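Local coordinates for protein nine-heme cytochrome c (Desulfovibrio desulfuricans, PDB 1OFW) that carries electrons through nine covalently bound c-type hemes and may form part of a transmembrane redox complex that serves sulfate reduction, at residues M30-V34 and C130-T134; E48-H52 and N92-S96; A79-I85 and S96-E102. All coordinates share one frame; numbering follows the deposited sequence.

Contact 1 (M30-V34 and C130-T134); sequences MKPVV and CHNIT. With HEC (heme c), chain G.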
loop_
_atom_site.group_PDB
_atom_site.type_symbol
_atom_site.label_atom_id
_atom_site.label_comp_id
_atom_site.label_asym_id
_atom_site.label_seq_id
_atom_site.Cartn_x
_atom_site.Cartn_y
_atom_site.Cartn_z
ATOM N N MET A 30 14.162 9.874 -9.264
ATOM C CA MET A 30 13.980 8.968 -8.135
ATOM C C MET A 30 15.029 7.860 -8.171
ATOM O O MET A 30 15.638 7.584 -9.213
ATOM C CB MET A 30 12.599 8.298 -8.184
ATOM C CG MET A 30 11.428 9.268 -8.186
ATOM S SD MET A 30 11.200 10.095 -6.597
ATOM C CE MET A 30 10.659 8.718 -5.591
ATOM N N LYS A 31 15.247 7.161 -7.055
ATOM C CA LYS A 31 15.990 5.913 -7.068
ATOM C C LYS A 31 15.302 4.978 -8.046
ATOM O O LYS A 31 14.072 4.906 -8.075
ATOM C CB LYS A 31 16.023 5.232 -5.700
ATOM C CG LYS A 31 16.867 6.020 -4.695
ATOM C CD LYS A 31 16.802 5.304 -3.359
ATOM C CE LYS A 31 17.738 5.958 -2.361
ATOM N NZ LYS A 31 17.664 5.163 -1.090
ATOM N N PRO A 32 16.055 4.257 -8.880
ATOM C CA PRO A 32 15.423 3.225 -9.694
ATOM C C PRO A 32 14.679 2.181 -8.870
ATOM O O PRO A 32 14.929 1.999 -7.686
ATOM C CB PRO A 32 16.603 2.617 -10.452
ATOM C CG PRO A 32 17.617 3.725 -10.500
ATOM C CD PRO A 32 17.485 4.425 -9.147
ATOM N N VAL A 33 13.759 1.504 -9.518
ATOM C CA VAL A 33 12.894 0.482 -8.910
ATOM C C VAL A 33 13.353 -0.924 -9.252
ATOM O O VAL A 33 13.510 -1.223 -10.442
ATOM C CB VAL A 33 11.454 0.682 -9.395
ATOM C CG1 VAL A 33 10.557 -0.420 -8.893
ATOM C CG2 VAL A 33 10.922 2.050 -8.959
ATOM N N VAL A 34 13.548 -1.756 -8.239
ATOM C CA VAL A 34 13.851 -3.163 -8.508
ATOM C C VAL A 34 12.540 -3.935 -8.388
ATOM O O VAL A 34 11.926 -4.042 -7.324
ATOM C CB VAL A 34 14.909 -3.722 -7.571
ATOM C CG1 VAL A 34 15.159 -5.188 -7.914
ATOM C CG2 VAL A 34 16.211 -2.939 -7.682
ATOM N N CYS A 130 9.017 0.936 -3.467
ATOM C CA CYS A 130 9.384 0.638 -4.842
ATOM C C CYS A 130 10.720 1.256 -5.235
ATOM O O CYS A 130 11.517 0.590 -5.893
ATOM C CB CYS A 130 8.283 1.115 -5.787
ATOM S SG CYS A 130 6.714 0.290 -5.464
ATOM N N HIS A 131 10.964 2.495 -4.944
ATOM C CA HIS A 131 12.184 3.231 -5.301
ATOM C C HIS A 131 13.273 2.873 -4.296
ATOM O O HIS A 131 13.539 3.562 -3.317
ATOM C CB HIS A 131 11.857 4.729 -5.369
ATOM C CG HIS A 131 10.911 5.092 -6.479
ATOM N ND1 HIS A 131 11.385 5.280 -7.784
ATOM C CD2 HIS A 131 9.579 5.310 -6.546
ATOM C CE1 HIS A 131 10.375 5.585 -8.565
ATOM N NE2 HIS A 131 9.248 5.616 -7.854
ATOM N N ASN A 132 13.835 1.698 -4.539
ATOM C CA ASN A 132 14.447 0.842 -3.521
ATOM C C ASN A 132 15.817 0.324 -3.898
ATOM O O ASN A 132 16.286 -0.634 -3.253
ATOM C CB ASN A 132 13.475 -0.329 -3.289
ATOM C CG ASN A 132 13.293 -1.258 -4.465
ATOM O OD1 ASN A 132 13.960 -1.167 -5.479
ATOM N ND2 ASN A 132 12.381 -2.220 -4.407
ATOM N N ILE A 133 16.485 0.862 -4.878
ATOM C CA ILE A 133 17.780 0.354 -5.346
ATOM C C ILE A 133 18.885 0.249 -4.313
ATOM O O ILE A 133 19.043 1.093 -3.439
ATOM C CB ILE A 133 18.369 1.256 -6.474
ATOM C CG1 ILE A 133 19.498 0.538 -7.228
ATOM C CG2 ILE A 133 18.856 2.605 -5.964
ATOM C CD1 ILE A 133 19.069 -0.670 -8.006
ATOM N N THR A 134 19.747 -0.762 -4.508
ATOM C CA THR A 134 20.922 -0.929 -3.691
ATOM C C THR A 134 21.823 0.305 -3.713
ATOM O O THR A 134 22.054 0.928 -4.741
ATOM C CB THR A 134 21.785 -2.147 -4.066
ATOM O OG1 THR A 134 23.023 -2.083 -3.334
ATOM C CG2 THR A 134 22.150 -2.131 -5.542
HETATM FE FE HEC G . 7.437 6.034 -8.643
HETATM C CHA HEC G . 8.886 6.198 -11.744
HETATM C CHB HEC G . 7.951 9.381 -8.258
HETATM C CHC HEC G . 5.950 5.903 -5.577
HETATM C CHD HEC G . 6.891 2.691 -9.080
HETATM N NA HEC G . 8.220 7.467 -9.792
HETATM C C1A HEC G . 8.754 7.385 -11.087
HETATM C C2A HEC G . 9.056 8.702 -11.599
HETATM C C3A HEC G . 8.788 9.570 -10.615
HETATM C C4A HEC G . 8.280 8.816 -9.472
HETATM C CMA HEC G . 8.964 11.101 -10.610
HETATM C CAA HEC G . 9.555 8.978 -13.024
HETATM C CBA HEC G . 11.072 8.751 -13.193
HETATM C CGA HEC G . 11.940 9.715 -12.411
HETATM O O1A HEC G . 11.812 10.954 -12.656
HETATM O O2A HEC G . 12.761 9.235 -11.591
HETATM N NB HEC G . 7.051 7.373 -7.217
HETATM C C1B HEC G . 7.390 8.715 -7.185
HETATM C C2B HEC G . 7.074 9.275 -5.885
HETATM C C3B HEC G . 6.497 8.290 -5.159
HETATM C C4B HEC G . 6.473 7.110 -5.986
HETATM C CMB HEC G . 7.413 10.719 -5.474
HETATM C CAB HEC G . 5.978 8.297 -3.717
HETATM C CBB HEC G . 4.983 9.483 -3.506
HETATM N NC HEC G . 6.630 4.585 -7.545
HETATM C C1C HEC G . 6.057 4.726 -6.295
HETATM C C2C HEC G . 5.585 3.448 -5.844
HETATM C C3C HEC G . 5.853 2.543 -6.811
HETATM C C4C HEC G . 6.484 3.263 -7.882
HETATM C CMC HEC G . 4.945 3.251 -4.453
HETATM C CAC HEC G . 5.658 1.015 -6.791
HETATM C CBC HEC G . 4.208 0.587 -6.468
HETATM N ND HEC G . 7.838 4.713 -10.088
HETATM C C1D HEC G . 7.596 3.358 -10.055
HETATM C C2D HEC G . 8.218 2.721 -11.206
HETATM C C3D HEC G . 8.802 3.695 -11.922
HETATM C C4D HEC G . 8.526 4.947 -11.272
HETATM C CMD HEC G . 8.174 1.203 -11.506
HETATM C CAD HEC G . 9.638 3.519 -13.210
HETATM C CBD HEC G . 11.126 3.237 -12.841
HETATM C CGD HEC G . 11.891 4.478 -12.481
HETATM O O1D HEC G . 12.503 4.602 -11.373
HETATM O O2D HEC G . 11.916 5.389 -13.353
HETATM O O HOH W 1 17.389 2.245 -1.490
HETATM O O HOH W 2 20.023 3.252 -2.294
#
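The imidazole of His131 lies between two apolar groups, the methyl CE of Met30 on one face and CG2 of Val33 on the other. Both are CH-pi contacts: Met30 CE sits 3.8 Å and Val33 CG2 3.7 Å from the ring centroid of His131, each shifted toward the rim. Met30 reaches this place by bending at chi2 and chi3, which folds the thioether back so that CE fills the corner between the imidazole and the heme. A long, flexible side chain suits that task, whereas the short branched Val33 is stiff enough to cover the other face and also rests on the heme edge. Farther out, CG2 of Ile133 lies near Pro32 CD, and its CD1 meets CG2 of Val34; Val15 and helix 152-164 continue this apolar layer.

At the polar edge, ND1 of His131 donates to Lys31 O at 2.7 Å, in the ring plane and nearly along the C=O axis (166°), which fixes the rotation of the ring and probably makes NE2 a more electron-rich ligand. Asn132 uses both ends of its amide on Val34: OD1 accepts from Val34 N at 2.9 Å, while ND2 gives a weak bond to Val34 O. Pro32 O receives weak bonds from the amides of Asn132 and Ile133. The exposed, extended Lys31 suits the solvent side, where one water bridges its NZ and Ile133 O and a second does so with only a weak bond to NZ. Met30 N donates to heme propionate O2A at 2.8 Å.

Cys130 SG forms a thioether to the heme, and His131 NE2 binds the iron at 2.0 Å opposite His81. With Cys127 they complete a CXXCH heme-attachment motif, here part of the bis-histidine site of heme 5 in a class III cytochrome c domain.

Contact 2 (E48-H52 and N92-S96); sequences ETCHH and NTPVS. With HEC (heme c), chain D.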
loop_
_atom_site.group_PDB
_atom_site.type_symbol
_atom_site.label_atom_id
_atom_site.label_comp_id
_atom_site.label_asym_id
_atom_site.label_seq_id
_atom_site.Cartn_x
_atom_site.Cartn_y
_atom_site.Cartn_z
ATOM N N GLU A 48 -0.784 -10.828 -19.817
ATOM C CA GLU A 48 -1.321 -9.636 -20.459
ATOM C C GLU A 48 -2.052 -8.698 -19.531
ATOM O O GLU A 48 -2.387 -7.598 -19.944
ATOM C CB GLU A 48 -2.308 -10.010 -21.611
ATOM C CG GLU A 48 -1.523 -10.580 -22.783
ATOM C CD GLU A 48 -2.364 -10.679 -24.054
ATOM O OE1 GLU A 48 -3.436 -10.032 -24.145
ATOM O OE2 GLU A 48 -1.876 -11.427 -24.927
ATOM N N THR A 49 -2.304 -9.135 -18.303
ATOM C CA THR A 49 -2.854 -8.197 -17.323
ATOM C C THR A 49 -1.925 -7.005 -17.243
ATOM O O THR A 49 -2.319 -5.831 -17.266
ATOM C CB THR A 49 -2.994 -8.890 -15.975
ATOM O OG1 THR A 49 -4.055 -9.876 -16.049
ATOM C CG2 THR A 49 -3.392 -7.882 -14.930
ATOM N N CYS A 50 -0.617 -7.270 -17.147
ATOM C CA CYS A 50 0.382 -6.222 -17.106
ATOM C C CYS A 50 0.858 -5.800 -18.491
ATOM O O CYS A 50 0.869 -4.604 -18.784
ATOM C CB CYS A 50 1.559 -6.717 -16.263
ATOM S SG CYS A 50 1.032 -7.086 -14.571
ATOM N N HIS A 51 1.259 -6.797 -19.285
ATOM C CA HIS A 51 1.751 -6.491 -20.623
ATOM C C HIS A 51 0.546 -6.335 -21.550
ATOM O O HIS A 51 0.254 -7.199 -22.375
ATOM C CB HIS A 51 2.708 -7.581 -21.114
ATOM C CG HIS A 51 3.915 -7.749 -20.234
ATOM N ND1 HIS A 51 4.972 -6.890 -20.294
ATOM C CD2 HIS A 51 4.226 -8.687 -19.298
ATOM C CE1 HIS A 51 5.886 -7.291 -19.423
ATOM N NE2 HIS A 51 5.467 -8.363 -18.804
ATOM N N HIS A 52 -0.143 -5.226 -21.329
ATOM C CA HIS A 52 -1.525 -5.031 -21.782
ATOM C C HIS A 52 -1.655 -4.954 -23.301
ATOM O O HIS A 52 -2.762 -5.138 -23.787
ATOM C CB HIS A 52 -2.117 -3.757 -21.142
ATOM C CG HIS A 52 -1.506 -2.474 -21.551
ATOM N ND1 HIS A 52 -1.951 -1.796 -22.689
ATOM C CD2 HIS A 52 -0.512 -1.692 -21.046
ATOM C CE1 HIS A 52 -1.253 -0.695 -22.842
ATOM N NE2 HIS A 52 -0.373 -0.583 -21.859
ATOM N N ASN A 92 -7.792 -4.759 -23.654
ATOM C CA ASN A 92 -7.359 -4.711 -22.264
ATOM C C ASN A 92 -7.479 -3.308 -21.684
ATOM O O ASN A 92 -7.280 -2.295 -22.346
ATOM C CB ASN A 92 -5.918 -5.206 -22.108
ATOM C CG ASN A 92 -5.796 -6.595 -22.712
ATOM O OD1 ASN A 92 -6.788 -7.328 -22.713
ATOM N ND2 ASN A 92 -4.638 -6.979 -23.226
ATOM N N THR A 93 -7.829 -3.325 -20.405
ATOM C CA THR A 93 -7.666 -2.178 -19.541
ATOM C C THR A 93 -6.290 -2.257 -18.859
ATOM O O THR A 93 -6.074 -3.191 -18.110
ATOM C CB THR A 93 -8.708 -2.137 -18.409
ATOM O OG1 THR A 93 -10.006 -2.205 -19.002
ATOM C CG2 THR A 93 -8.668 -0.837 -17.608
ATOM N N PRO A 94 -5.433 -1.303 -19.129
ATOM C CA PRO A 94 -4.113 -1.339 -18.466
ATOM C C PRO A 94 -4.244 -1.243 -16.950
ATOM O O PRO A 94 -5.208 -0.780 -16.359
ATOM C CB PRO A 94 -3.391 -0.115 -19.018
ATOM C CG PRO A 94 -4.085 0.175 -20.311
ATOM C CD PRO A 94 -5.509 -0.154 -20.031
ATOM N N VAL A 95 -3.161 -1.752 -16.347
ATOM C CA VAL A 95 -2.922 -1.565 -14.917
ATOM C C VAL A 95 -1.607 -0.813 -14.772
ATOM O O VAL A 95 -0.669 -0.862 -15.551
ATOM C CB VAL A 95 -2.832 -2.897 -14.159
ATOM C CG1 VAL A 95 -4.148 -3.681 -14.323
ATOM C CG2 VAL A 95 -1.675 -3.747 -14.659
ATOM N N SER A 96 -1.439 -0.062 -13.717
ATOM C CA SER A 96 -0.218 0.437 -13.146
ATOM C C SER A 96 0.162 -0.287 -11.840
ATOM O O SER A 96 -0.657 -1.049 -11.313
ATOM C CB SER A 96 -0.283 1.943 -12.914
ATOM O OG SER A 96 -1.101 2.138 -11.787
HETATM FE FE HEC D . 0.919 0.946 -21.607
HETATM C CHA HEC D . -1.842 2.944 -21.708
HETATM C CHB HEC D . 0.795 0.883 -18.198
HETATM C CHC HEC D . 3.499 -1.290 -21.573
HETATM C CHD HEC D . 1.335 1.382 -24.951
HETATM N NA HEC D . -0.273 1.754 -20.245
HETATM C C1A HEC D . -1.401 2.551 -20.464
HETATM C C2A HEC D . -2.020 2.876 -19.196
HETATM C C3A HEC D . -1.233 2.346 -18.218
HETATM C C4A HEC D . -0.169 1.616 -18.863
HETATM C CMA HEC D . -1.462 2.413 -16.706
HETATM C CAA HEC D . -3.346 3.613 -18.983
HETATM C CBA HEC D . -3.114 5.124 -18.766
HETATM C CGA HEC D . -4.443 5.867 -18.597
HETATM O O1A HEC D . -5.519 5.313 -18.945
HETATM O O2A HEC D . -4.362 7.000 -18.074
HETATM N NB HEC D . 1.909 -0.049 -20.216
HETATM C C1B HEC D . 1.724 0.092 -18.846
HETATM C C2B HEC D . 2.649 -0.801 -18.145
HETATM C C3B HEC D . 3.411 -1.403 -19.065
HETATM C C4B HEC D . 2.953 -0.923 -20.369
HETATM C CMB HEC D . 2.652 -0.959 -16.613
HETATM C CAB HEC D . 4.533 -2.429 -18.906
HETATM C CBB HEC D . 4.049 -3.613 -18.044
HETATM N NC HEC D . 2.103 0.137 -23.005
HETATM C C1C HEC D . 3.166 -0.721 -22.794
HETATM C C2C HEC D . 3.901 -0.960 -24.029
HETATM C C3C HEC D . 3.308 -0.193 -24.974
HETATM C C4C HEC D . 2.196 0.485 -24.346
HETATM C CMC HEC D . 5.132 -1.882 -24.112
HETATM C CAC HEC D . 3.744 0.060 -26.438
HETATM C CBC HEC D . 3.850 -1.225 -27.275
HETATM N ND HEC D . -0.136 1.829 -23.061
HETATM C C1D HEC D . 0.205 1.891 -24.392
HETATM C C2D HEC D . -0.854 2.568 -25.118
HETATM C C3D HEC D . -1.781 2.945 -24.232
HETATM C C4D HEC D . -1.282 2.587 -22.910
HETATM C CMD HEC D . -0.806 2.729 -26.649
HETATM C CAD HEC D . -3.174 3.591 -24.463
HETATM C CBD HEC D . -4.169 2.411 -24.620
HETATM C CGD HEC D . -5.632 2.782 -24.531
HETATM O O1D HEC D . -6.481 1.850 -24.541
HETATM O O2D HEC D . -5.883 4.001 -24.441
HETATM O O HOH W 3 -4.622 -5.070 -18.980
HETATM O O HOH W 4 -0.797 -2.512 -17.862
#
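Glu48, at the exposed end of the contact, receives a weak, 3.4 Å hydrogen bond on OE1 from Asn92 ND2, the amide and carboxylate planes being steeply inclined to each other. Thr49 takes part through its backbone: a water donates to its carbonyl oxygen and to that of Thr93, and CG2 of Val95 packs 3.4 Å from Thr49 O. At Cys50 a second water donates to the carbonyl oxygen and accepts from Val95 N, while Val95 CG2 lies loosely against SG. Cys50 and His51 belong to the CXXCH motif of heme 1, and His51 binds that iron; the very next residue, His52, serves heme 2, so adjacent histidines link two hemes of the cluster. His52 NE2 binds its iron at 2.0 Å, with His63 as the other axial ligand. CG of Pro94 lies over one face of the His52 ring, 3.8 Å from its centroid, in a CH-pi contact; CB of the same proline touches heme atom C2A at 3.3 Å, a rigid apolar ring filling the angle between imidazole and porphyrin. Asn92 ND2 donates to His52 O at 2.7 Å, the donor standing 32° from the carbonyl plane.

Contact 3 (A79-I85 and S96-E102); sequences AMHATNI and SCVSCHE. With HEC (heme c), chain E.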
loop_
_atom_site.group_PDB
_atom_site.type_symbol
_atom_site.label_atom_id
_atom_site.label_comp_id
_atom_site.label_asym_id
_atom_site.label_seq_id
_atom_site.Cartn_x
_atom_site.Cartn_y
_atom_site.Cartn_z
ATOM N N ALA A 79 2.048 5.696 -16.352
ATOM C CA ALA A 79 1.980 4.245 -16.500
ATOM C C ALA A 79 2.258 3.494 -15.195
ATOM O O ALA A 79 1.677 2.411 -14.981
ATOM C CB ALA A 79 2.968 3.825 -17.577
ATOM N N MET A 80 3.135 4.048 -14.361
ATOM C CA MET A 80 3.526 3.309 -13.165
ATOM C C MET A 80 2.655 3.630 -11.968
ATOM O O MET A 80 2.526 2.810 -11.063
ATOM C CB MET A 80 4.983 3.645 -12.875
ATOM C CG MET A 80 5.922 3.284 -14.033
ATOM S SD MET A 80 5.962 1.504 -14.350
ATOM C CE MET A 80 5.684 1.445 -16.094
ATOM N N HIS A 81 2.050 4.822 -11.926
ATOM C CA HIS A 81 1.347 5.250 -10.731
ATOM C C HIS A 81 -0.128 5.605 -10.920
ATOM O O HIS A 81 -0.772 5.950 -9.909
ATOM C CB HIS A 81 2.047 6.473 -10.195
ATOM C CG HIS A 81 3.522 6.471 -10.033
ATOM N ND1 HIS A 81 4.250 7.203 -10.931
ATOM C CD2 HIS A 81 4.431 5.987 -9.151
ATOM C CE1 HIS A 81 5.533 7.144 -10.622
ATOM N NE2 HIS A 81 5.670 6.400 -9.552
ATOM N N ALA A 82 -0.658 5.550 -12.135
ATOM C CA ALA A 82 -2.039 5.984 -12.329
ATOM C C ALA A 82 -3.039 5.289 -11.413
ATOM O O ALA A 82 -3.006 4.075 -11.231
ATOM C CB ALA A 82 -2.469 5.693 -13.762
ATOM N N THR A 83 -3.994 6.015 -10.830
ATOM C CA THR A 83 -5.029 5.341 -10.065
ATOM C C THR A 83 -6.419 5.506 -10.638
ATOM O O THR A 83 -7.350 4.831 -10.191
ATOM C CB THR A 83 -5.074 5.845 -8.606
ATOM O OG1 THR A 83 -5.221 7.255 -8.633
ATOM C CG2 THR A 83 -3.759 5.487 -7.932
ATOM N N ASN A 84 -6.603 6.376 -11.599
ATOM C CA ASN A 84 -7.930 6.564 -12.178
ATOM C C ASN A 84 -7.908 6.178 -13.654
ATOM O O ASN A 84 -8.032 6.998 -14.550
ATOM C CB ASN A 84 -8.349 8.027 -11.976
ATOM C CG ASN A 84 -7.389 9.031 -12.573
ATOM O OD1 ASN A 84 -6.201 8.762 -12.743
ATOM N ND2 ASN A 84 -7.885 10.227 -12.890
ATOM N N ILE A 85 -7.698 4.897 -13.906
ATOM C CA ILE A 85 -7.585 4.325 -15.234
ATOM C C ILE A 85 -8.974 3.938 -15.745
ATOM O O ILE A 85 -9.673 3.110 -15.144
ATOM C CB ILE A 85 -6.683 3.073 -15.214
ATOM C CG1 ILE A 85 -5.306 3.373 -14.619
ATOM C CG2 ILE A 85 -6.556 2.481 -16.611
ATOM C CD1 ILE A 85 -4.495 2.141 -14.264
ATOM N N SER A 96 -1.439 -0.062 -13.717
ATOM C CA SER A 96 -0.218 0.437 -13.146
ATOM C C SER A 96 0.162 -0.287 -11.840
ATOM O O SER A 96 -0.657 -1.049 -11.313
ATOM C CB SER A 96 -0.283 1.943 -12.914
ATOM O OG SER A 96 -1.101 2.138 -11.787
ATOM N N CYS A 97 1.375 -0.064 -11.363
ATOM C CA CYS A 97 1.827 -0.684 -10.118
ATOM C C CYS A 97 0.880 -0.285 -8.989
ATOM O O CYS A 97 0.394 -1.125 -8.238
ATOM C CB CYS A 97 3.224 -0.248 -9.765
ATOM S SG CYS A 97 4.520 -0.227 -11.019
ATOM N N VAL A 98 0.614 1.023 -8.915
ATOM C CA VAL A 98 -0.218 1.524 -7.820
ATOM C C VAL A 98 -1.639 1.074 -7.893
ATOM O O VAL A 98 -2.275 0.692 -6.897
ATOM C CB VAL A 98 -0.117 3.061 -7.779
ATOM C CG1 VAL A 98 -1.070 3.650 -6.746
ATOM C CG2 VAL A 98 1.305 3.465 -7.480
ATOM N N SER A 99 -2.349 1.024 -8.984
ATOM C CA SER A 99 -3.716 0.683 -9.235
ATOM C C SER A 99 -3.899 -0.798 -8.950
ATOM O O SER A 99 -4.917 -1.078 -8.312
ATOM C CB SER A 99 -4.196 1.030 -10.637
ATOM O OG SER A 99 -3.907 -0.045 -11.509
ATOM N N CYS A 100 -3.003 -1.675 -9.369
ATOM C CA CYS A 100 -3.273 -3.058 -8.983
ATOM C C CYS A 100 -3.149 -3.266 -7.479
ATOM O O CYS A 100 -3.966 -3.973 -6.899
ATOM C CB CYS A 100 -2.308 -3.985 -9.724
ATOM S SG CYS A 100 -2.661 -5.696 -9.299
ATOM N N HIS A 101 -2.138 -2.654 -6.868
ATOM C CA HIS A 101 -1.975 -2.815 -5.415
ATOM C C HIS A 101 -3.230 -2.267 -4.735
ATOM O O HIS A 101 -3.759 -2.858 -3.773
ATOM C CB HIS A 101 -0.675 -2.183 -4.980
ATOM C CG HIS A 101 0.584 -2.827 -5.451
ATOM N ND1 HIS A 101 1.784 -2.197 -5.293
ATOM C CD2 HIS A 101 0.850 -3.992 -6.080
ATOM C CE1 HIS A 101 2.769 -2.965 -5.801
ATOM N NE2 HIS A 101 2.211 -4.064 -6.277
ATOM N N GLU A 102 -3.745 -1.155 -5.241
ATOM C CA GLU A 102 -4.972 -0.631 -4.615
ATOM C C GLU A 102 -6.097 -1.617 -4.762
ATOM O O GLU A 102 -6.862 -1.809 -3.806
ATOM C CB GLU A 102 -5.421 0.688 -5.249
ATOM C CG GLU A 102 -4.590 1.884 -4.927
ATOM C CD GLU A 102 -5.286 3.206 -5.256
ATOM O OE1 GLU A 102 -4.756 4.243 -4.818
ATOM O OE2 GLU A 102 -6.327 3.188 -5.948
HETATM FE FE HEC E . 3.252 -5.522 -7.159
HETATM C CHA HEC E . 3.877 -7.397 -4.422
HETATM C CHB HEC E . 6.068 -3.623 -6.519
HETATM C CHC HEC E . 2.985 -4.096 -10.212
HETATM C CHD HEC E . 0.333 -7.234 -7.686
HETATM N NA HEC E . 4.615 -5.451 -5.701
HETATM C C1A HEC E . 4.723 -6.324 -4.629
HETATM C C2A HEC E . 5.826 -5.897 -3.809
HETATM C C3A HEC E . 6.342 -4.783 -4.326
HETATM C C4A HEC E . 5.661 -4.570 -5.599
HETATM C CMA HEC E . 7.430 -3.893 -3.770
HETATM C CAA HEC E . 6.302 -6.670 -2.554
HETATM C CBA HEC E . 7.029 -7.996 -2.934
HETATM C CGA HEC E . 8.257 -7.642 -3.777
HETATM O O1A HEC E . 9.197 -7.134 -3.171
HETATM O O2A HEC E . 8.179 -7.843 -5.014
HETATM N NB HEC E . 4.312 -4.144 -8.144
HETATM C C1B HEC E . 5.462 -3.469 -7.757
HETATM C C2B HEC E . 5.906 -2.592 -8.819
HETATM C C3B HEC E . 5.027 -2.712 -9.845
HETATM C C4B HEC E . 4.055 -3.694 -9.434
HETATM C CMB HEC E . 7.148 -1.704 -8.711
HETATM C CAB HEC E . 4.946 -2.000 -11.195
HETATM C CBB HEC E . 6.284 -2.011 -12.007
HETATM N NC HEC E . 1.910 -5.627 -8.636
HETATM C C1C HEC E . 1.936 -4.917 -9.837
HETATM C C2C HEC E . 0.717 -5.162 -10.584
HETATM C C3C HEC E . 0.000 -6.049 -9.884
HETATM C C4C HEC E . 0.733 -6.338 -8.672
HETATM C CMC HEC E . 0.408 -4.415 -11.900
HETATM C CAC HEC E . -1.368 -6.652 -10.136
HETATM C CBC HEC E . -1.780 -6.848 -11.617
HETATM N ND HEC E . 2.298 -7.020 -6.238
HETATM C C1D HEC E . 1.104 -7.584 -6.610
HETATM C C2D HEC E . 0.769 -8.645 -5.683
HETATM C C3D HEC E . 1.796 -8.758 -4.829
HETATM C C4D HEC E . 2.740 -7.700 -5.120
HETATM C CMD HEC E . -0.516 -9.457 -5.749
HETATM C CAD HEC E . 2.013 -9.791 -3.715
HETATM C CBD HEC E . 2.532 -11.116 -4.323
HETATM C CGD HEC E . 2.511 -12.267 -3.331
HETATM O O1D HEC E . 3.318 -13.213 -3.477
HETATM O O2D HEC E . 1.677 -12.240 -2.412
HETATM O O HOH W 5 -6.436 2.690 -8.465
#
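The C-terminal end of helix 76-81 lies against the N-terminal end of helix 97-107; the backbones are closest at Met80 and Ser96, whose CA atoms are 4.7 Å apart. Met80 O faces the first turn of the second helix and receives weak bonds from Cys97 N at 3.1 Å and Val98 N at 3.4 Å.

Ser96, the N-cap, works in both senses: OG donates to Ala82 O at 2.8 Å, on a lone pair in the carbonyl plane, and accepts from Ser99 N. A weak return bond from Ser96 N to Ser99 OG completes a capping box. With chi1 at 75°, OG lies between the backbone N and the carbonyl carbon, within reach of both partners. Beside it, CD1 of Ile85 covers Ser99 OG. Val98 CG1 presses tightly on Thr83 CG2 at 3.5 Å, and Val98 CG2 lies by His81 CB, near the plane of that ring at its edge. Glu102 OE2 reaches Thr83 O through a water, while OE1 is in a salt bridge with Arg122.

The capping box and the bonds to Met80 O thus occupy N-H groups at the start of the helix that carries Cys97, Cys100 and His101, the attachment and axial residues of heme 3, beside His81, an axial ligand of heme 5.

Overall arrangement
From the N terminus the chain passes 30-34, then 48-52 and 79-85, before any of these contacts closes. Contact 2 closes first, when 92-96 returns to 48-52; contact 3 follows at once as 96-102 meets 79-85. Their segments alternate along the chain, so the two loops cross, and they share Ser96, with Ile85 packing on Thr93, Pro94 and Val95. Contact 1 closes last, at 130-134, and encloses both; it touches contact 3 at heme 5, which draws an axial ligand from each. Contact 1 ties strand 33-36 to the loop after helix 124-130, contact 2 helix 47-50 to the loop before helix 97-107, and contact 3 helix 76-81 to helix 97-107.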